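Side-chain contacts in multicopper oxidase type 1 (Nitrosomonas europaea, PDB 3G5W), which binds copper and probably acts as a two-domain, laccase-like multicopper oxidase that couples substrate oxidation to the reduction of oxygen: residues 24-28 with 29-33; 202-206 with 207-211. All blocks are in the same frame, centred on the assembly; numbering follows the deposited sequence.

Overall arrangement
From the N terminus the chain first meets contact 1 (24-28 with 29-33), where strand 20-27 ends in two overlapping beta turns and leads toward strand 35-39. Strand 20-27 pairs with strand 2-15 in one sheet and strand 35-39 belongs to another, so the turn carries the chain between two sheets of the first cupredoxin-like domain, beside its mononuclear copper. Contact 2 (202-206 with 207-211) comes much later, in the second domain, joining strand 200-204 of one sheet to strand 209-214 of another beside copper shared with a second subunit. The two local loops neither nest nor cross; the centres of contact 1 and contact 2 lie about 30 Å apart, on opposite sides of the chain's centre.

Contact 1: residues 24-28 with 29-33; sequences TFAFN and GQVPA
F27 and A33 meet through their CB atoms at 3.6 Å, and the A33 methyl also lies obliquely against the F27 ring, 3.7 Å from CD2. Nearby, CG2 of V31 packs against CB of A26 at 3.6 Å and meets OG1 of T24 tip to tip; CG1 of V31 stands anti to the backbone N (chi1 -174°), which turns CG2 to this inner side. Two overlapping turns bring these side chains together. A type II turn is closed by G29 N to A26 O (3.2 Å), a type I' turn by Q30 N to F27 O (3.2 Å). G29 takes a positive phi, and a CB there would strike N28 O. A water links the two arms of the turn, accepting from F27 N at 2.9 Å and donating to Q30 O at 2.8 Å. Further out, T24 OG1 bonds to T12 O, while N28 is held by S8 N and N309 OD1. The F27 side chain is about 4 Å from that of the copper ligand M117, so it packs beside the site without being a ligand. The turn bonds and the water thus satisfy A26 O, F27 N, F27 O and Q30 O, while A33 and V31 pack on F27 and A26.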
loop_
_atom_site.group_PDB
_atom_site.type_symbol
_atom_site.label_atom_id
_atom_site.label_comp_id
_atom_site.label_asym_id
_atom_site.label_seq_id
_atom_site.Cartn_x
_atom_site.Cartn_y
_atom_site.Cartn_z
ATOM N N THR A 24 7.531 -5.422 26.850
ATOM C CA THR A 24 6.159 -5.499 26.356
ATOM C C THR A 24 5.142 -5.465 27.490
ATOM O O THR A 24 5.456 -5.812 28.639
ATOM C CB THR A 24 5.913 -6.779 25.505
ATOM O OG1 THR A 24 6.087 -7.950 26.318
ATOM C CG2 THR A 24 6.847 -6.837 24.300
ATOM N N PHE A 25 3.923 -5.045 27.154
ATOM C CA PHE A 25 2.781 -5.127 28.057
ATOM C C PHE A 25 1.900 -6.252 27.533
ATOM O O PHE A 25 0.969 -6.027 26.760
ATOM C CB PHE A 25 2.003 -3.799 28.106
ATOM C CG PHE A 25 2.878 -2.571 28.203
ATOM C CD1 PHE A 25 3.950 -2.524 29.087
ATOM C CD2 PHE A 25 2.613 -1.451 27.420
ATOM C CE1 PHE A 25 4.757 -1.390 29.176
ATOM C CE2 PHE A 25 3.418 -0.304 27.510
ATOM C CZ PHE A 25 4.490 -0.284 28.384
ATOM N N ALA A 26 2.204 -7.468 27.971
ATOM C CA ALA A 26 1.705 -8.672 27.324
ATOM C C ALA A 26 0.461 -9.254 27.979
ATOM O O ALA A 26 0.404 -9.432 29.204
ATOM C CB ALA A 26 2.810 -9.714 27.280
ATOM N N PHE A 27 -0.528 -9.580 27.153
ATOM C CA PHE A 27 -1.702 -10.292 27.632
ATOM C C PHE A 27 -1.298 -11.712 28.059
ATOM O O PHE A 27 -0.703 -12.461 27.274
ATOM C CB PHE A 27 -2.807 -10.307 26.574
ATOM C CG PHE A 27 -3.305 -8.930 26.192
ATOM C CD1 PHE A 27 -4.053 -8.172 27.088
ATOM C CD2 PHE A 27 -3.029 -8.396 24.936
ATOM C CE1 PHE A 27 -4.508 -6.893 26.744
ATOM C CE2 PHE A 27 -3.490 -7.123 24.574
ATOM C CZ PHE A 27 -4.229 -6.371 25.480
ATOM N N ASN A 28 -1.605 -12.049 29.311
ATOM C CA ASN A 28 -1.185 -13.312 29.948
ATOM C C ASN A 28 0.319 -13.572 29.835
ATOM O O ASN A 28 0.757 -14.723 29.747
ATOM C CB ASN A 28 -1.999 -14.509 29.419
ATOM C CG ASN A 28 -3.378 -14.629 30.059
ATOM O OD1 ASN A 28 -3.763 -13.828 30.909
ATOM N ND2 ASN A 28 -4.136 -15.645 29.642
ATOM N N GLY A 29 1.105 -12.494 29.838
ATOM C CA GLY A 29 2.562 -12.579 29.767
ATOM C C GLY A 29 3.141 -13.218 28.510
ATOM O O GLY A 29 4.269 -13.706 28.535
ATOM N N GLN A 30 2.379 -13.200 27.412
ATOM C CA GLN A 30 2.831 -13.764 26.140
ATOM C C GLN A 30 2.587 -12.829 24.960
ATOM O O GLN A 30 1.645 -12.034 24.979
ATOM C CB GLN A 30 2.176 -15.126 25.867
ATOM C CG GLN A 30 0.677 -15.090 25.649
ATOM C CD GLN A 30 0.144 -16.419 25.172
ATOM O OE1 GLN A 30 0.011 -16.656 23.968
ATOM N NE2 GLN A 30 -0.137 -17.306 26.109
ATOM N N VAL A 31 3.448 -12.934 23.944
ATOM C CA VAL A 31 3.326 -12.150 22.697
ATOM C C VAL A 31 3.629 -13.076 21.503
ATOM O O VAL A 31 4.717 -13.644 21.433
ATOM C CB VAL A 31 4.276 -10.919 22.668
ATOM C CG1 VAL A 31 4.009 -10.056 21.422
ATOM C CG2 VAL A 31 4.117 -10.058 23.920
ATOM N N PRO A 32 2.663 -13.263 20.581
ATOM C CA PRO A 32 1.284 -12.757 20.562
ATOM C C PRO A 32 0.481 -13.214 21.773
ATOM O O PRO A 32 0.850 -14.189 22.436
ATOM C CB PRO A 32 0.688 -13.376 19.287
ATOM C CG PRO A 32 1.619 -14.455 18.879
ATOM C CD PRO A 32 2.969 -14.051 19.372
ATOM N N ALA A 33 -0.603 -12.500 22.048
ATOM C CA ALA A 33 -1.510 -12.820 23.135
ATOM C C ALA A 33 -2.197 -14.168 22.877
ATOM O O ALA A 33 -2.095 -14.713 21.774
ATOM C CB ALA A 33 -2.536 -11.716 23.284
HETATM O O HOH W 1 0.150 -9.769 24.328
#

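Contact 2: residues 202-206 with 207-211; sequences IHTHG and HISQI. With C1O (Cu-O linkage), chain H; C2O (Cu-O-Cu linkage), chain P.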
loop_
_atom_site.group_PDB
_atom_site.type_symbol
_atom_site.label_atom_id
_atom_site.label_comp_id
_atom_site.label_asym_id
_atom_site.label_seq_id
_atom_site.Cartn_x
_atom_site.Cartn_y
_atom_site.Cartn_z
ATOM N N ILE A 202 3.562 -10.022 1.194
ATOM C CA ILE A 202 3.904 -11.402 1.515
ATOM C C ILE A 202 3.931 -12.258 0.257
ATOM O O ILE A 202 2.897 -12.490 -0.378
ATOM C CB ILE A 202 2.983 -12.034 2.602
ATOM C CG1 ILE A 202 2.988 -11.205 3.898
ATOM C CG2 ILE A 202 3.392 -13.487 2.887
ATOM C CD1 ILE A 202 4.368 -10.986 4.513
ATOM N N HIS A 203 5.130 -12.730 -0.070
ATOM C CA HIS A 203 5.365 -13.502 -1.271
ATOM C C HIS A 203 5.706 -14.962 -0.937
ATOM O O HIS A 203 6.555 -15.221 -0.083
ATOM C CB HIS A 203 6.481 -12.833 -2.081
ATOM C CG HIS A 203 6.930 -13.640 -3.253
ATOM N ND1 HIS A 203 6.063 -14.059 -4.239
ATOM C CD2 HIS A 203 8.146 -14.135 -3.582
ATOM C CE1 HIS A 203 6.727 -14.774 -5.130
ATOM N NE2 HIS A 203 7.991 -14.834 -4.757
ATOM N N THR A 204 5.019 -15.904 -1.595
ATOM C CA THR A 204 5.274 -17.339 -1.409
ATOM C C THR A 204 5.806 -17.990 -2.696
ATOM O O THR A 204 5.167 -17.918 -3.748
ATOM C CB THR A 204 3.996 -18.090 -0.920
ATOM O OG1 THR A 204 3.470 -17.445 0.250
ATOM C CG2 THR A 204 4.306 -19.568 -0.583
ATOM N N HIS A 205 6.978 -18.615 -2.602
ATOM C CA HIS A 205 7.596 -19.319 -3.735
ATOM C C HIS A 205 6.894 -20.639 -4.040
ATOM O O HIS A 205 6.371 -21.288 -3.136
ATOM C CB HIS A 205 9.053 -19.643 -3.421
ATOM C CG HIS A 205 9.956 -18.449 -3.351
ATOM N ND1 HIS A 205 11.275 -18.506 -3.741
ATOM C CD2 HIS A 205 9.739 -17.178 -2.936
ATOM C CE1 HIS A 205 11.836 -17.320 -3.563
ATOM N NE2 HIS A 205 10.923 -16.495 -3.082
ATOM N N GLY A 206 6.905 -21.027 -5.317
ATOM C CA GLY A 206 6.506 -22.369 -5.760
ATOM C C GLY A 206 5.030 -22.721 -5.765
ATOM O O GLY A 206 4.664 -23.845 -6.120
ATOM N N HIS A 207 4.182 -21.773 -5.381
ATOM C CA HIS A 207 2.750 -22.023 -5.218
ATOM C C HIS A 207 1.911 -20.845 -5.685
ATOM O O HIS A 207 2.398 -19.717 -5.761
ATOM C CB HIS A 207 2.426 -22.316 -3.749
ATOM C CG HIS A 207 3.208 -23.459 -3.182
ATOM N ND1 HIS A 207 2.685 -24.727 -3.058
ATOM C CD2 HIS A 207 4.486 -23.534 -2.740
ATOM C CE1 HIS A 207 3.603 -25.532 -2.556
ATOM N NE2 HIS A 207 4.703 -24.832 -2.350
ATOM N N ILE A 208 0.642 -21.116 -5.981
ATOM C CA ILE A 208 -0.320 -20.061 -6.280
ATOM C C ILE A 208 -1.012 -19.621 -4.992
ATOM O O ILE A 208 -1.664 -20.425 -4.328
ATOM C CB ILE A 208 -1.388 -20.525 -7.302
ATOM C CG1 ILE A 208 -0.715 -21.014 -8.593
ATOM C CG2 ILE A 208 -2.384 -19.382 -7.576
ATOM C CD1 ILE A 208 -1.633 -21.802 -9.528
ATOM N N SER A 209 -0.850 -18.347 -4.637
ATOM C CA SER A 209 -1.601 -17.760 -3.534
ATOM C C SER A 209 -3.035 -17.490 -3.966
ATOM O O SER A 209 -3.269 -16.732 -4.915
ATOM C CB SER A 209 -0.955 -16.451 -3.069
ATOM O OG SER A 209 0.281 -16.691 -2.424
ATOM N N GLN A 210 -3.988 -18.121 -3.281
ATOM C CA GLN A 210 -5.395 -17.826 -3.498
ATOM C C GLN A 210 -5.847 -16.911 -2.366
ATOM O O GLN A 210 -6.054 -17.366 -1.239
ATOM C CB GLN A 210 -6.247 -19.103 -3.514
ATOM C CG GLN A 210 -5.852 -20.139 -4.566
ATOM C CD GLN A 210 -6.625 -21.445 -4.399
ATOM O OE1 GLN A 210 -7.847 -21.476 -4.541
ATOM N NE2 GLN A 210 -5.913 -22.524 -4.077
ATOM N N ILE A 211 -5.990 -15.626 -2.670
ATOM C CA ILE A 211 -6.426 -14.636 -1.682
ATOM C C ILE A 211 -7.939 -14.779 -1.566
ATOM O O ILE A 211 -8.678 -14.317 -2.437
ATOM C CB ILE A 211 -6.008 -13.200 -2.094
ATOM C CG1 ILE A 211 -4.493 -13.150 -2.349
ATOM C CG2 ILE A 211 -6.424 -12.189 -1.019
ATOM C CD1 ILE A 211 -4.005 -11.961 -3.143
HETATM CU CU4 C1O H . 9.492 -15.393 -5.833
HETATM O O3 C1O H . 8.004 -17.279 -7.301
HETATM CU CU2 C2O P . 11.704 -14.728 -2.503
HETATM CU CU3 C2O P . 10.723 -11.576 -6.287
HETATM O O1 C2O P . 11.414 -13.129 -4.208
HETATM O O HOH W 2 1.855 -15.409 -0.427
HETATM O O HOH W 3 2.402 -17.651 -4.111
#
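The His-Thr-His element at the end of strand 200-204 supplies two ligands to copper held between subunits, and H207, just beyond it, folds its ring back against the turn. CD2 of H207 lies 3.0 Å from O of H205, which sits at the ring edge and in its plane, while O of G206 lies over one face. The first torsion of H207 (chi1 -56°) sets CG beside its own backbone N and so brings the ring over the G206 peptide. W248 packs edge-to-face with the H207 ring, and ND1 makes a weak hydrogen bond to N241 O. Replacing H207 by an alanine is likely to open a gap beside W248 and remove the ring that packs on the H205 and G206 carbonyls.

In this cupredoxin-like domain the turn passes from strand 200-204 to strand 209-214, which belong to different sheets, and alternation along the end of the first strand and into the residue after it sends H203 and H205 toward the metals and T204 toward the turn. NE2 of H203 binds one copper at 1.9 Å, with H59 of the second subunit as another ligand; NE2 of H205 binds a second copper at 2.0 Å, together with H251 and H105 of the second subunit. The H205 ring also has the copper of H203 over one face, offset toward its rim. ND1 of H203 is tied to D226 O and ND1 of H205 to OD2 of D72 of the second subunit, which should hold both rings against rotation. Inside the turn, T204 and S209 are joined through two waters. One reaches T204 OG1 and donates to I202 O and S209 OG; another accepts from S209 OG at 2.9 Å and donates to T204 O and, at 2.6 Å, to H207 O.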